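Local coordinates for chromosomal replication initiator protein DnaA (Thermotoga maritima, PDB 2Z4S), which initiates and regulates chromosomal replication, probably by binding the replication origin in its ATP-bound form, through an AAA+ ATPase region and a double-stranded DNA-binding domain, at residues A[192-198]-A[222-228]; A[308-312]-A[324-329]; A[141-146]-A[259-263]. One frame throughout, in Å; residues are numbered along the deposited sequence.

Interaction 1 of 3, residues A[192-198]-A[222-228]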
loop_
_atom_site.group_PDB
_atom_site.type_symbol
_atom_site.label_atom_id
_atom_site.label_comp_id
_atom_site.label_asym_id
_atom_site.label_seq_id
_atom_site.Cartn_x
_atom_site.Cartn_y
_atom_site.Cartn_z
ATOM N N ARG A 192 0.639 -19.552 7.491
ATOM C CA ARG A 192 1.253 -20.483 6.546
ATOM C C ARG A 192 0.151 -21.428 6.088
ATOM O O ARG A 192 -0.585 -21.138 5.144
ATOM C CB ARG A 192 2.371 -21.280 7.208
ATOM C CG ARG A 192 3.327 -20.434 8.003
ATOM C CD ARG A 192 4.446 -21.279 8.571
ATOM N NE ARG A 192 5.255 -20.559 9.548
ATOM C CZ ARG A 192 6.426 -20.989 10.000
ATOM N NH1 ARG A 192 6.925 -22.134 9.558
ATOM N NH2 ARG A 192 7.095 -20.278 10.898
ATOM N N LYS A 193 0.037 -22.556 6.775
ATOM C CA LYS A 193 -0.976 -23.558 6.479
ATOM C C LYS A 193 -2.169 -23.021 5.675
ATOM O O LYS A 193 -2.442 -23.487 4.571
ATOM C CB LYS A 193 -1.485 -24.150 7.798
ATOM C CG LYS A 193 -2.468 -25.302 7.663
ATOM C CD LYS A 193 -1.759 -26.580 7.228
ATOM C CE LYS A 193 -2.659 -27.805 7.386
ATOM N NZ LYS A 193 -1.923 -29.072 7.102
ATOM N N LYS A 194 -2.857 -22.021 6.214
ATOM C CA LYS A 194 -4.047 -21.485 5.561
ATOM C C LYS A 194 -3.924 -20.196 4.728
ATOM O O LYS A 194 -4.759 -19.295 4.856
ATOM C CB LYS A 194 -5.149 -21.302 6.612
ATOM C CG LYS A 194 -4.975 -22.183 7.850
ATOM C CD LYS A 194 -6.217 -22.201 8.727
ATOM C CE LYS A 194 -7.323 -23.035 8.085
ATOM N NZ LYS A 194 -8.581 -23.068 8.888
ATOM N N VAL A 195 -2.902 -20.099 3.880
ATOM C CA VAL A 195 -2.747 -18.919 3.022
ATOM C C VAL A 195 -2.081 -19.296 1.724
ATOM O O VAL A 195 -1.121 -20.063 1.722
ATOM C CB VAL A 195 -1.891 -17.793 3.659
ATOM C CG1 VAL A 195 -2.558 -17.284 4.914
ATOM C CG2 VAL A 195 -0.484 -18.284 3.934
ATOM N N ASP A 196 -2.584 -18.746 0.623
ATOM C CA ASP A 196 -2.024 -19.026 -0.690
ATOM C C ASP A 196 -1.197 -17.831 -1.091
ATOM O O ASP A 196 -0.124 -17.957 -1.676
ATOM C CB ASP A 196 -3.147 -19.261 -1.674
ATOM C CG ASP A 196 -4.217 -20.151 -1.097
ATOM O OD1 ASP A 196 -3.851 -21.188 -0.494
ATOM O OD2 ASP A 196 -5.414 -19.816 -1.242
ATOM N N ILE A 197 -1.709 -16.659 -0.767
ATOM C CA ILE A 197 -0.983 -15.445 -1.050
ATOM C C ILE A 197 -1.020 -14.628 0.233
ATOM O O ILE A 197 -2.073 -14.494 0.875
ATOM C CB ILE A 197 -1.594 -14.661 -2.225
ATOM C CG1 ILE A 197 -0.792 -13.380 -2.425
ATOM C CG2 ILE A 197 -3.072 -14.395 -1.983
ATOM C CD1 ILE A 197 -1.323 -12.501 -3.504
ATOM N N LEU A 198 0.149 -14.116 0.611
ATOM C CA LEU A 198 0.333 -13.335 1.828
ATOM C C LEU A 198 0.863 -11.951 1.436
ATOM O O LEU A 198 1.917 -11.832 0.807
ATOM C CB LEU A 198 1.320 -14.095 2.733
ATOM C CG LEU A 198 1.789 -13.697 4.140
ATOM C CD1 LEU A 198 3.148 -13.038 4.071
ATOM C CD2 LEU A 198 0.767 -12.807 4.802
ATOM N N GLU A 222 8.736 -21.058 4.203
ATOM C CA GLU A 222 7.791 -22.147 4.052
ATOM C C GLU A 222 6.790 -21.863 2.945
ATOM O O GLU A 222 6.438 -22.753 2.174
ATOM C CB GLU A 222 7.057 -22.405 5.360
ATOM C CG GLU A 222 6.382 -23.754 5.397
ATOM C CD GLU A 222 5.797 -24.050 6.752
ATOM O OE1 GLU A 222 4.718 -23.504 7.058
ATOM O OE2 GLU A 222 6.423 -24.820 7.512
ATOM N N LEU A 223 6.329 -20.620 2.871
ATOM C CA LEU A 223 5.379 -20.230 1.836
ATOM C C LEU A 223 6.066 -20.335 0.478
ATOM O O LEU A 223 5.473 -20.777 -0.506
ATOM C CB LEU A 223 4.908 -18.796 2.064
ATOM C CG LEU A 223 4.022 -18.584 3.282
ATOM C CD1 LEU A 223 3.728 -17.105 3.462
ATOM C CD2 LEU A 223 2.744 -19.363 3.101
ATOM N N HIS A 224 7.331 -19.932 0.446
ATOM C CA HIS A 224 8.115 -19.958 -0.776
ATOM C C HIS A 224 8.381 -21.378 -1.279
ATOM O O HIS A 224 8.458 -21.603 -2.485
ATOM C CB HIS A 224 9.442 -19.234 -0.559
ATOM C CG HIS A 224 10.068 -18.739 -1.824
ATOM N ND1 HIS A 224 9.878 -19.359 -3.039
ATOM C CD2 HIS A 224 10.887 -17.689 -2.061
ATOM C CE1 HIS A 224 10.550 -18.709 -3.970
ATOM N NE2 HIS A 224 11.172 -17.692 -3.403
ATOM N N ASP A 225 8.528 -22.338 -0.371
ATOM C CA ASP A 225 8.773 -23.703 -0.812
ATOM C C ASP A 225 7.492 -24.370 -1.292
ATOM O O ASP A 225 7.523 -25.501 -1.773
ATOM C CB ASP A 225 9.394 -24.553 0.302
ATOM C CG ASP A 225 10.841 -24.199 0.574
ATOM O OD1 ASP A 225 11.506 -23.651 -0.334
ATOM O OD2 ASP A 225 11.317 -24.486 1.696
ATOM N N SER A 226 6.364 -23.680 -1.163
ATOM C CA SER A 226 5.094 -24.243 -1.609
ATOM C C SER A 226 4.386 -23.388 -2.670
ATOM O O SER A 226 3.184 -23.539 -2.911
ATOM C CB SER A 226 4.185 -24.474 -0.407
ATOM O OG SER A 226 4.532 -23.602 0.646
ATOM N N GLY A 227 5.152 -22.495 -3.298
ATOM C CA GLY A 227 4.627 -21.639 -4.348
ATOM C C GLY A 227 3.637 -20.567 -3.939
ATOM O O GLY A 227 2.960 -20.002 -4.796
ATOM N N LYS A 228 3.543 -20.281 -2.643
ATOM C CA LYS A 228 2.625 -19.255 -2.150
ATOM C C LYS A 228 3.213 -17.870 -2.426
ATOM O O LYS A 228 4.358 -17.601 -2.049
ATOM C CB LYS A 228 2.435 -19.417 -0.657
ATOM C CG LYS A 228 2.104 -20.815 -0.231
ATOM C CD LYS A 228 0.635 -21.103 -0.329
ATOM C CE LYS A 228 0.302 -22.310 0.530
ATOM N NZ LYS A 228 -1.161 -22.425 0.812
#

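Interaction 2 of 3, residues A[308-312]-A[324-329]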
loop_
_atom_site.group_PDB
_atom_site.type_symbol
_atom_site.label_atom_id
_atom_site.label_comp_id
_atom_site.label_asym_id
_atom_site.label_seq_id
_atom_site.Cartn_x
_atom_site.Cartn_y
_atom_site.Cartn_z
ATOM N N LYS A 308 -11.135 17.190 2.523
ATOM C CA LYS A 308 -11.346 18.395 3.318
ATOM C C LYS A 308 -12.391 19.281 2.656
ATOM O O LYS A 308 -13.460 19.518 3.218
ATOM C CB LYS A 308 -10.027 19.162 3.459
ATOM C CG LYS A 308 -10.109 20.451 4.255
ATOM C CD LYS A 308 -9.816 20.244 5.726
ATOM C CE LYS A 308 -9.888 21.574 6.452
ATOM N NZ LYS A 308 -9.191 22.639 5.686
ATOM N N LEU A 309 -12.086 19.772 1.458
ATOM C CA LEU A 309 -13.031 20.616 0.750
ATOM C C LEU A 309 -14.392 19.944 0.687
ATOM O O LEU A 309 -15.375 20.493 1.176
ATOM C CB LEU A 309 -12.531 20.924 -0.660
ATOM C CG LEU A 309 -11.709 22.210 -0.754
ATOM C CD1 LEU A 309 -10.665 22.254 0.348
ATOM C CD2 LEU A 309 -11.063 22.293 -2.125
ATOM N N LEU A 310 -14.455 18.751 0.106
ATOM C CA LEU A 310 -15.731 18.054 0.004
ATOM C C LEU A 310 -16.536 18.131 1.313
ATOM O O LEU A 310 -17.749 18.345 1.294
ATOM C CB LEU A 310 -15.506 16.597 -0.423
ATOM C CG LEU A 310 -14.907 16.442 -1.826
ATOM C CD1 LEU A 310 -15.094 15.023 -2.318
ATOM C CD2 LEU A 310 -15.583 17.399 -2.785
ATOM N N VAL A 311 -15.854 17.974 2.444
ATOM C CA VAL A 311 -16.495 18.048 3.753
ATOM C C VAL A 311 -17.020 19.465 3.971
ATOM O O VAL A 311 -18.042 19.665 4.630
ATOM C CB VAL A 311 -15.500 17.693 4.880
ATOM C CG1 VAL A 311 -15.966 18.269 6.200
ATOM C CG2 VAL A 311 -15.368 16.186 4.997
ATOM N N TYR A 312 -16.308 20.449 3.431
ATOM C CA TYR A 312 -16.735 21.839 3.548
ATOM C C TYR A 312 -17.898 22.058 2.577
ATOM O O TYR A 312 -18.964 22.542 2.971
ATOM C CB TYR A 312 -15.586 22.791 3.207
ATOM C CG TYR A 312 -16.022 24.228 2.989
ATOM C CD1 TYR A 312 -15.726 25.216 3.925
ATOM C CD2 TYR A 312 -16.733 24.598 1.841
ATOM C CE1 TYR A 312 -16.126 26.541 3.725
ATOM C CE2 TYR A 312 -17.139 25.911 1.631
ATOM C CZ TYR A 312 -16.832 26.882 2.577
ATOM O OH TYR A 312 -17.232 28.190 2.375
ATOM N N GLU A 324 -11.354 30.545 -1.153
ATOM C CA GLU A 324 -11.865 29.823 0.003
ATOM C C GLU A 324 -11.007 28.591 0.286
ATOM O O GLU A 324 -10.500 28.413 1.398
ATOM C CB GLU A 324 -13.318 29.396 -0.244
ATOM C CG GLU A 324 -14.230 30.512 -0.755
ATOM C CD GLU A 324 -15.642 30.023 -1.097
ATOM O OE1 GLU A 324 -16.310 30.685 -1.928
ATOM O OE2 GLU A 324 -16.088 28.993 -0.534
ATOM N N ALA A 325 -10.850 27.749 -0.735
ATOM C CA ALA A 325 -10.062 26.518 -0.627
ATOM C C ALA A 325 -8.638 26.786 -0.134
ATOM O O ALA A 325 -8.084 25.997 0.634
ATOM C CB ALA A 325 -10.022 25.804 -1.979
ATOM N N ILE A 326 -8.052 27.895 -0.578
ATOM C CA ILE A 326 -6.705 28.264 -0.170
ATOM C C ILE A 326 -6.569 28.445 1.342
ATOM O O ILE A 326 -5.553 28.070 1.915
ATOM C CB ILE A 326 -6.261 29.542 -0.876
ATOM C CG1 ILE A 326 -6.194 29.278 -2.381
ATOM C CG2 ILE A 326 -4.936 30.021 -0.308
ATOM C CD1 ILE A 326 -5.583 30.398 -3.196
ATOM N N LEU A 327 -7.579 29.022 1.990
ATOM C CA LEU A 327 -7.544 29.207 3.447
ATOM C C LEU A 327 -7.801 27.856 4.090
ATOM O O LEU A 327 -7.123 27.468 5.033
ATOM C CB LEU A 327 -8.626 30.202 3.906
ATOM C CG LEU A 327 -9.069 30.244 5.388
ATOM C CD1 LEU A 327 -7.953 30.765 6.299
ATOM C CD2 LEU A 327 -10.310 31.126 5.494
ATOM N N LEU A 328 -8.799 27.149 3.575
ATOM C CA LEU A 328 -9.134 25.831 4.083
ATOM C C LEU A 328 -7.908 24.908 4.008
ATOM O O LEU A 328 -7.574 24.230 4.978
ATOM C CB LEU A 328 -10.282 25.242 3.266
ATOM C CG LEU A 328 -11.665 25.869 3.461
ATOM C CD1 LEU A 328 -12.607 25.438 2.343
ATOM C CD2 LEU A 328 -12.215 25.452 4.812
ATOM N N LEU A 329 -7.235 24.904 2.859
ATOM C CA LEU A 329 -6.055 24.063 2.643
ATOM C C LEU A 329 -4.737 24.766 2.973
ATOM O O LEU A 329 -3.874 24.920 2.101
ATOM C CB LEU A 329 -5.997 23.594 1.183
ATOM C CG LEU A 329 -7.198 22.848 0.605
ATOM C CD1 LEU A 329 -6.909 22.428 -0.835
ATOM C CD2 LEU A 329 -7.500 21.635 1.472
#

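Interaction 3 of 3, residues A[141-146]-A[259-263]. With MG (magnesium ion), chain B; ADP (adenosine-5'-diphosphate), chain C.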
loop_
_atom_site.group_PDB
_atom_site.type_symbol
_atom_site.label_atom_id
_atom_site.label_comp_id
_atom_site.label_asym_id
_atom_site.label_seq_id
_atom_site.Cartn_x
_atom_site.Cartn_y
_atom_site.Cartn_z
ATOM N N LEU A 141 2.542 7.020 -1.723
ATOM C CA LEU A 141 2.953 6.903 -3.102
ATOM C C LEU A 141 2.356 5.689 -3.770
ATOM O O LEU A 141 2.756 5.332 -4.875
ATOM C CB LEU A 141 4.462 6.833 -3.217
ATOM C CG LEU A 141 5.290 7.989 -2.690
ATOM C CD1 LEU A 141 6.707 7.797 -3.211
ATOM C CD2 LEU A 141 4.742 9.322 -3.161
ATOM N N GLY A 142 1.423 5.028 -3.102
ATOM C CA GLY A 142 0.795 3.880 -3.726
ATOM C C GLY A 142 1.064 2.489 -3.184
ATOM O O GLY A 142 0.417 1.529 -3.620
ATOM N N LYS A 143 1.990 2.366 -2.234
ATOM C CA LYS A 143 2.331 1.063 -1.659
ATOM C C LYS A 143 1.129 0.276 -1.134
ATOM O O LYS A 143 0.876 -0.847 -1.563
ATOM C CB LYS A 143 3.354 1.229 -0.537
ATOM C CG LYS A 143 4.574 2.015 -0.930
ATOM C CD LYS A 143 5.674 1.854 0.086
ATOM C CE LYS A 143 5.338 2.534 1.372
ATOM N NZ LYS A 143 5.520 3.979 1.184
ATOM N N THR A 144 0.383 0.851 -0.205
ATOM C CA THR A 144 -0.759 0.126 0.332
ATOM C C THR A 144 -1.766 -0.157 -0.765
ATOM O O THR A 144 -2.267 -1.272 -0.906
ATOM C CB THR A 144 -1.490 0.919 1.418
ATOM O OG1 THR A 144 -0.579 1.247 2.478
ATOM C CG2 THR A 144 -2.649 0.101 1.949
ATOM N N HIS A 145 -2.048 0.877 -1.545
ATOM C CA HIS A 145 -3.013 0.784 -2.611
ATOM C C HIS A 145 -2.657 -0.285 -3.630
ATOM O O HIS A 145 -3.516 -1.060 -4.050
ATOM C CB HIS A 145 -3.145 2.153 -3.267
ATOM C CG HIS A 145 -4.196 2.219 -4.324
ATOM N ND1 HIS A 145 -4.763 3.407 -4.726
ATOM C CD2 HIS A 145 -4.760 1.251 -5.087
ATOM C CE1 HIS A 145 -5.632 3.167 -5.693
ATOM N NE2 HIS A 145 -5.649 1.868 -5.931
ATOM N N LEU A 146 -1.393 -0.333 -4.020
ATOM C CA LEU A 146 -0.945 -1.313 -4.997
ATOM C C LEU A 146 -1.043 -2.708 -4.387
ATOM O O LEU A 146 -1.569 -3.639 -4.989
ATOM C CB LEU A 146 0.501 -1.000 -5.397
ATOM C CG LEU A 146 0.916 -0.942 -6.876
ATOM C CD1 LEU A 146 -0.261 -0.586 -7.759
ATOM C CD2 LEU A 146 2.057 0.083 -7.030
ATOM N N LYS A 259 10.073 0.022 -7.432
ATOM C CA LYS A 259 10.176 1.272 -6.670
ATOM C C LYS A 259 9.161 2.342 -7.123
ATOM O O LYS A 259 9.027 2.621 -8.316
ATOM C CB LYS A 259 11.581 1.852 -6.810
ATOM C CG LYS A 259 11.712 3.225 -6.213
ATOM C CD LYS A 259 13.010 3.880 -6.605
ATOM C CE LYS A 259 13.143 5.232 -5.938
ATOM N NZ LYS A 259 14.296 6.008 -6.457
ATOM N N LEU A 260 8.449 2.940 -6.175
ATOM C CA LEU A 260 7.494 3.989 -6.494
ATOM C C LEU A 260 8.178 5.336 -6.271
ATOM O O LEU A 260 8.976 5.476 -5.355
ATOM C CB LEU A 260 6.270 3.885 -5.586
ATOM C CG LEU A 260 5.289 2.737 -5.839
ATOM C CD1 LEU A 260 4.374 2.557 -4.659
ATOM C CD2 LEU A 260 4.457 3.031 -7.055
ATOM N N GLU A 261 7.902 6.315 -7.127
ATOM C CA GLU A 261 8.464 7.657 -6.954
ATOM C C GLU A 261 7.303 8.646 -7.097
ATOM O O GLU A 261 6.312 8.354 -7.767
ATOM C CB GLU A 261 9.579 7.934 -7.968
ATOM C CG GLU A 261 10.801 7.015 -7.796
ATOM C CD GLU A 261 12.049 7.463 -8.588
ATOM O OE1 GLU A 261 12.804 8.342 -8.107
ATOM O OE2 GLU A 261 12.281 6.928 -9.698
ATOM N N PRO A 262 7.399 9.824 -6.459
ATOM C CA PRO A 262 6.309 10.799 -6.554
ATOM C C PRO A 262 5.951 11.144 -7.998
ATOM O O PRO A 262 6.817 11.166 -8.876
ATOM C CB PRO A 262 6.848 11.987 -5.767
ATOM C CG PRO A 262 8.290 11.935 -6.064
ATOM C CD PRO A 262 8.612 10.463 -5.929
ATOM N N PRO A 263 4.657 11.402 -8.266
ATOM C CA PRO A 263 4.241 11.736 -9.629
ATOM C C PRO A 263 4.482 13.194 -9.973
ATOM O O PRO A 263 4.687 14.021 -9.081
ATOM C CB PRO A 263 2.757 11.367 -9.627
ATOM C CG PRO A 263 2.336 11.707 -8.241
ATOM C CD PRO A 263 3.484 11.192 -7.395
HETATM MG MG MG B . 1.498 1.843 3.579
HETATM P PB ADP C . 1.503 4.680 1.008
HETATM O O1B ADP C . 1.900 3.780 -0.082
HETATM O O2B ADP C . 2.773 5.506 1.482
HETATM O O3B ADP C . 0.893 3.834 2.238
HETATM P PA ADP C . -0.923 5.043 -0.017
HETATM O O1A ADP C . -0.663 4.098 -1.119
HETATM O O2A ADP C . -1.626 4.240 1.177
HETATM O O3A ADP C . 0.435 5.749 0.510
HETATM O "O5'" ADP C . -1.861 6.252 -0.467
HETATM C "C5'" ADP C . -3.021 5.640 -0.937
HETATM C "C4'" ADP C . -4.042 6.655 -1.372
HETATM O "O4'" ADP C . -3.506 7.518 -2.386
HETATM C "C3'" ADP C . -5.217 5.854 -1.901
HETATM O "O3'" ADP C . -6.412 6.115 -1.158
HETATM C "C2'" ADP C . -5.336 6.220 -3.370
HETATM O "O2'" ADP C . -6.653 6.730 -3.664
HETATM C "C1'" ADP C . -4.226 7.274 -3.614
HETATM N N9 ADP C . -3.294 6.881 -4.683
HETATM C C8 ADP C . -1.992 6.494 -4.545
HETATM N N7 ADP C . -1.469 6.239 -5.707
HETATM C C5 ADP C . -2.399 6.445 -6.657
HETATM C C6 ADP C . -2.429 6.344 -8.070
HETATM N N6 ADP C . -1.302 5.960 -8.767
HETATM N N1 ADP C . -3.575 6.637 -8.719
HETATM C C2 ADP C . -4.672 7.012 -8.061
HETATM N N3 ADP C . -4.680 7.123 -6.735
HETATM C C4 ADP C . -3.585 6.852 -6.008
#

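Interaction 1 of 3, residues A[192-198]-A[222-228]
D196 and K228 bring the backbones closest, with their CA atoms 4.9 Å apart, while R192 and L223 stand wider, 6.3 Å between CA atoms. L223 forks into the gap between the segments. Its CD2 branch meets V195 CG2 at 3.5 Å. Its CD1 branch lies 3.9 Å from L198 CB. Both valine and leucine partners cross L223 at about a right angle.

Charged pairs flank this apolar patch. The K228 chain is bent at its second torsion (chi2 -85°), which brings the amine back to the 195-196 backbone. There K228 NZ forms a weak salt bridge to D196 OD1 at 3.2 Å. V195 O is close to NZ, but its position is doubtful. D196 OD2 is taken by the backbone N of R162. R192 NH1 reaches E222 OE2 at 3.4 Å, a weak bond at the guanidinium edge, with guanidinium and carboxylate planes 71° apart. The other terminal nitrogen, R192 NH2, forms a salt bridge to E215.

A type I turn from H224 to G227 leads on from helix 210-224. K228 N, at 2.9 Å, and S226 N donate to L223 O from opposite faces of its plane. S226 OG donates to E222 O at 2.6 Å.

The contact lies in the beta-alpha-beta unit of strand 197-201, helix 210-224 and strand 229-234. L223 also touches I230 of strand 229-234, and V195 and L198 touch M164 of strand 163-167.

Interaction 2 of 3, residues A[308-312]-A[324-329]
The carboxylate of E324, which meets Y312 across the contact, is gripped at OE1 from outside the two segments. K318 NZ forms a salt bridge to this oxygen, and the backbone N of D321 adds a weak hydrogen bond. The other oxygen, E324 OE2, lies 3.2 Å from Y312 OH and has a hydrogen-bond partner elsewhere in the structure. The ring and the carboxylate planes are 56° apart.

Segments 308-312 and 324-328 belong to helices 299-315 and 322-328. The axes of these two short segments come within 10.6 Å and run at 118° to each other, between perpendicular and antiparallel. L328 carries the centre of the contact. Its CD1 methyl sits over one face of the Y312 ring, 3.9 Å from the centroid and 26° off the ring normal. It is offset toward the rim, and L328 CD1 is nearest Y312 CD1, at 3.5 Å. CG of Y312 lies opposite the backbone N across the first torsion, which carries the ring toward helix 324-328.

L309 fills the next position. One branch, L309 CD1, meets L329 CD2 at 3.4 Å, the two side chains crossing at about a right angle. The other branch, L309 CD2, rests on A325 CB at 3.7 Å. At the edge, the aliphatic part of K308 slides past L329 in the opposite direction, with K308 CG 4.0 Å from L329 CD2. V287 of helix 287-294 touches both L309 and A325, and V291 of the same helix touches L329.

Apart from the E324 end, the chemistry is mainly apolar. Methyl groups and an aromatic face therefore hold the two helices together across the predicted boundary between the AAA+ region and the DNA-binding domain.

Interaction 3 of 3, residues A[141-146]-A[259-263]
The P-loop (Walker A) that holds the ADP phosphates packs against the loop 259-263. L260 is the main partner. Its CD1 methyl lies 3.4 Å from K143 N and 3.8 Å from K143 CG, at the start of helix 143-157. Its CD2 methyl meets L146 CD2 tip to tip, also at 3.8 Å. L141 packs alongside, with its CB 4.2 Å from L260 CB and its CD1 3.9 Å from P262 N.

Residues of the same loop and helix start hold the nucleotide. K143 bends at its third and fourth torsions (chi3 -70°, chi4 -76°), and its NZ hydrogen-bonds to ADP O2B at 3.2 Å and also to G137 O. T144 N gives a weak hydrogen bond to ADP O1B. The magnesium ion is bound by T144 OG1 at 2.4 Å and ADP O3B at 2.5 Å, and D202 belongs to the same metal site. T144 OG1 also hydrogen-bonds D201. G142, the N-cap of the helix, has a positive phi (111°), which suits glycine.

L260 also touches A116 of helix 114-125 and I135 of strand 133-136, and its backbone hydrogen-bonds to Y136. L146 lies against A116 and A120, so helix 114-125 packs on the same side chains.

Interaction 3 lies near the centre of the chain, and interactions 1 and 2 lie on opposite sides of it. The centres of interactions 1 and 2 are about 46 Å apart, and each is about 25 Å from that of interaction 3. Along the chain, 192-198 and 222-228 fall between the two halves of interaction 3; interaction 2 follows. Interactions 1 and 3 share the four-stranded parallel sheet: interaction 1 includes the start of strand 197-201 and runs up to strand 229-234, and interaction 3 borders edge strand 133-136. Interaction 2 belongs to the last helices of the modelled chain. The nucleotide site lies between the far end of the sheet and helices that run into predicted domain IV.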